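Local coordinates for protein phosphate transporter (Thermotoga maritima MSB8, PDB 6L85) that probably carries phosphate across the membrane in a sodium-dependent manner, as a bacterial relative of the human SLC20 transporters, at residues Phe324-Asp327 with Phe328-Thr332. Residues are numbered along the deposited sequence; the frame is centred on the assembly and turned at random.
With NA (sodium ion), chain S.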
ATOM      1  N   PHE B 324     -16.837   3.995 -13.906  1.00 45.48           N
ATOM      2  CA  PHE B 324     -15.434   4.390 -13.843  1.00 42.22           C
ATOM      3  C   PHE B 324     -15.282   5.898 -13.640  1.00 45.40           C
ATOM      4  O   PHE B 324     -14.536   6.347 -12.754  1.00 39.43           O
ATOM      5  CB  PHE B 324     -14.745   3.945 -15.138  1.00 39.95           C
ATOM      6  CG  PHE B 324     -13.262   4.236 -15.197  1.00 41.89           C
ATOM      7  CD1 PHE B 324     -12.342   3.305 -14.728  1.00 37.07           C
ATOM      8  CD2 PHE B 324     -12.787   5.416 -15.771  1.00 40.77           C
ATOM      9  CE1 PHE B 324     -10.971   3.550 -14.803  1.00 36.75           C
ATOM     10  CE2 PHE B 324     -11.428   5.663 -15.855  1.00 40.96           C
ATOM     11  CZ  PHE B 324     -10.515   4.724 -15.364  1.00 41.07           C
ATOM     12  N   THR B 325     -15.972   6.694 -14.478  1.00 40.49           N
ATOM     13  CA  THR B 325     -15.873   8.157 -14.409  1.00 41.32           C
ATOM     14  C   THR B 325     -16.442   8.711 -13.098  1.00 41.52           C
ATOM     15  O   THR B 325     -15.866   9.623 -12.497  1.00 37.83           O
ATOM     16  CB  THR B 325     -16.592   8.764 -15.626  1.00 42.90           C
ATOM     17  OG1 THR B 325     -15.881   8.396 -16.817  1.00 46.09           O
ATOM     18  CG2 THR B 325     -16.662  10.301 -15.556  1.00 39.36           C
ATOM     19  N   VAL B 326     -17.573   8.170 -12.648  1.00 40.47           N
ATOM     20  CA  VAL B 326     -18.217   8.625 -11.419  1.00 42.26           C
ATOM     21  C   VAL B 326     -17.302   8.393 -10.227  1.00 43.11           C
ATOM     22  O   VAL B 326     -17.122   9.268  -9.369  1.00 41.70           O
ATOM     23  CB  VAL B 326     -19.565   7.898 -11.233  1.00 46.53           C
ATOM     24  CG1 VAL B 326     -20.061   7.983  -9.770  1.00 41.65           C
ATOM     25  CG2 VAL B 326     -20.598   8.443 -12.203  1.00 46.13           C
ATOM     26  N   ASP B 327     -16.719   7.196 -10.157  1.00 42.70           N
ATOM     27  CA  ASP B 327     -15.805   6.881  -9.068  1.00 42.67           C
ATOM     28  C   ASP B 327     -14.573   7.764  -9.098  1.00 40.02           C
ATOM     29  O   ASP B 327     -14.171   8.319  -8.066  1.00 36.97           O
ATOM     30  CB  ASP B 327     -15.376   5.423  -9.146  1.00 39.90           C
ATOM     31  CG  ASP B 327     -16.493   4.463  -8.828  1.00 45.09           C
ATOM     32  OD1 ASP B 327     -17.488   4.876  -8.192  1.00 56.39           O
ATOM     33  OD2 ASP B 327     -16.357   3.275  -9.202  1.00 52.00           O
ATOM     34  N   PHE B 328     -13.922   7.868 -10.264  1.00 39.72           N
ATOM     35  CA  PHE B 328     -12.730   8.702 -10.341  1.00 41.42           C
ATOM     36  C   PHE B 328     -13.023  10.116  -9.856  1.00 43.73           C
ATOM     37  O   PHE B 328     -12.276  10.671  -9.033  1.00 37.34           O
ATOM     38  CB  PHE B 328     -12.178   8.738 -11.766  1.00 38.47           C
ATOM     39  CG  PHE B 328     -10.862   9.471 -11.869  1.00 41.75           C
ATOM     40  CD1 PHE B 328     -10.824  10.857 -11.961  1.00 40.42           C
ATOM     41  CD2 PHE B 328      -9.661   8.774 -11.798  1.00 41.40           C
ATOM     42  CE1 PHE B 328      -9.602  11.537 -12.026  1.00 45.80           C
ATOM     43  CE2 PHE B 328      -8.453   9.430 -11.872  1.00 37.89           C
ATOM     44  CZ  PHE B 328      -8.419  10.819 -11.979  1.00 44.95           C
ATOM     45  N   SER B 329     -14.117  10.716 -10.352  1.00 38.02           N
ATOM     46  CA  SER B 329     -14.415  12.103 -10.002  1.00 37.64           C
ATOM     47  C   SER B 329     -14.761  12.242  -8.530  1.00 37.77           C
ATOM     48  O   SER B 329     -14.376  13.228  -7.888  1.00 38.08           O
ATOM     49  CB  SER B 329     -15.565  12.630 -10.864  1.00 38.68           C
ATOM     50  OG  SER B 329     -15.283  12.394 -12.236  1.00 44.75           O
ATOM     51  N   THR B 330     -15.513  11.280  -7.984  1.00 35.97           N
ATOM     52  CA  THR B 330     -15.845  11.307  -6.569  1.00 39.13           C
ATOM     53  C   THR B 330     -14.590  11.256  -5.712  1.00 42.72           C
ATOM     54  O   THR B 330     -14.408  12.072  -4.798  1.00 36.48           O
ATOM     55  CB  THR B 330     -16.740  10.125  -6.235  1.00 40.61           C
ATOM     56  OG1 THR B 330     -17.951  10.256  -6.971  1.00 43.50           O
ATOM     57  CG2 THR B 330     -17.031  10.088  -4.734  1.00 39.33           C
ATOM     58  N   ALA B 331     -13.710  10.297  -6.008  1.00 40.78           N
ATOM     59  CA  ALA B 331     -12.528  10.084  -5.188  1.00 40.50           C
ATOM     60  C   ALA B 331     -11.595  11.275  -5.264  1.00 39.47           C
ATOM     61  O   ALA B 331     -11.046  11.702  -4.239  1.00 36.47           O
ATOM     62  CB  ALA B 331     -11.808   8.806  -5.621  1.00 37.31           C
ATOM     63  N   THR B 332     -11.410  11.825  -6.465  1.00 36.52           N
ATOM     64  CA  THR B 332     -10.594  13.029  -6.619  1.00 42.67           C
ATOM     65  C   THR B 332     -11.153  14.193  -5.810  1.00 42.94           C
ATOM     66  O   THR B 332     -10.418  14.855  -5.063  1.00 40.64           O
ATOM     67  CB  THR B 332     -10.512  13.412  -8.094  1.00 44.91           C
ATOM     68  OG1 THR B 332     -10.100  12.265  -8.846  1.00 38.25           O
ATOM     69  CG2 THR B 332      -9.522  14.572  -8.293  1.00 41.49           C
TER
HETATM   70 NA    NA S 504     -16.502   1.094  -9.536  1.00 51.35          NA
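Ser329 and Thr330 each turn a hydroxyl back onto the carbonyl one helical turn earlier. Ser329 OG donates to Thr325 O at 2.8 Å, and Thr330 OG1 donates to Val326 O at 2.7 Å. Both carbonyls also take the usual helix bond, from Ser329 N and Thr330 N. Each oxygen is therefore gripped twice, with hydroxyl and amide arriving from opposite faces of the carbonyl plane. With chi1 -63°, Thr330 OG1 lies beside its own backbone N and faces the N-terminal end of the helix. Val326 and Thr330 run side by side, with CG1 of Val326 4.2 Å from OG1 of Thr330. Thr332 OG1 repeats the pattern on Phe328 O.

Phe328 N bonds to Phe324 O at 3.0 Å, and Ala331 N to Asp327 O at 2.9 Å in a nearly straight bond (168°). The latter engages the carbonyl of Asp327 in the regular helix ladder, while its side chain leaves the helix and binds a sodium ion through OD2 at 2.2 Å. Thr29, Ser247 and the backbone O of Gln243 also bind this ion. Thr325 OG1 makes the same kind of backward bond, to Ser321 O. On this part of helix 320-339, Phe324 meets Phe239 and Phe328 meets Phe178, each edge-to-face.

Replacing Ser329 by alanine is likely to leave Thr325 O with the bond from Ser329 N alone. The hydroxyls of Thr325, Ser329 and Thr330 find acceptors within the same helix, which suits a buried segment, while the carboxylate of Asp327 is turned away from the helix axis, to the sodium ion.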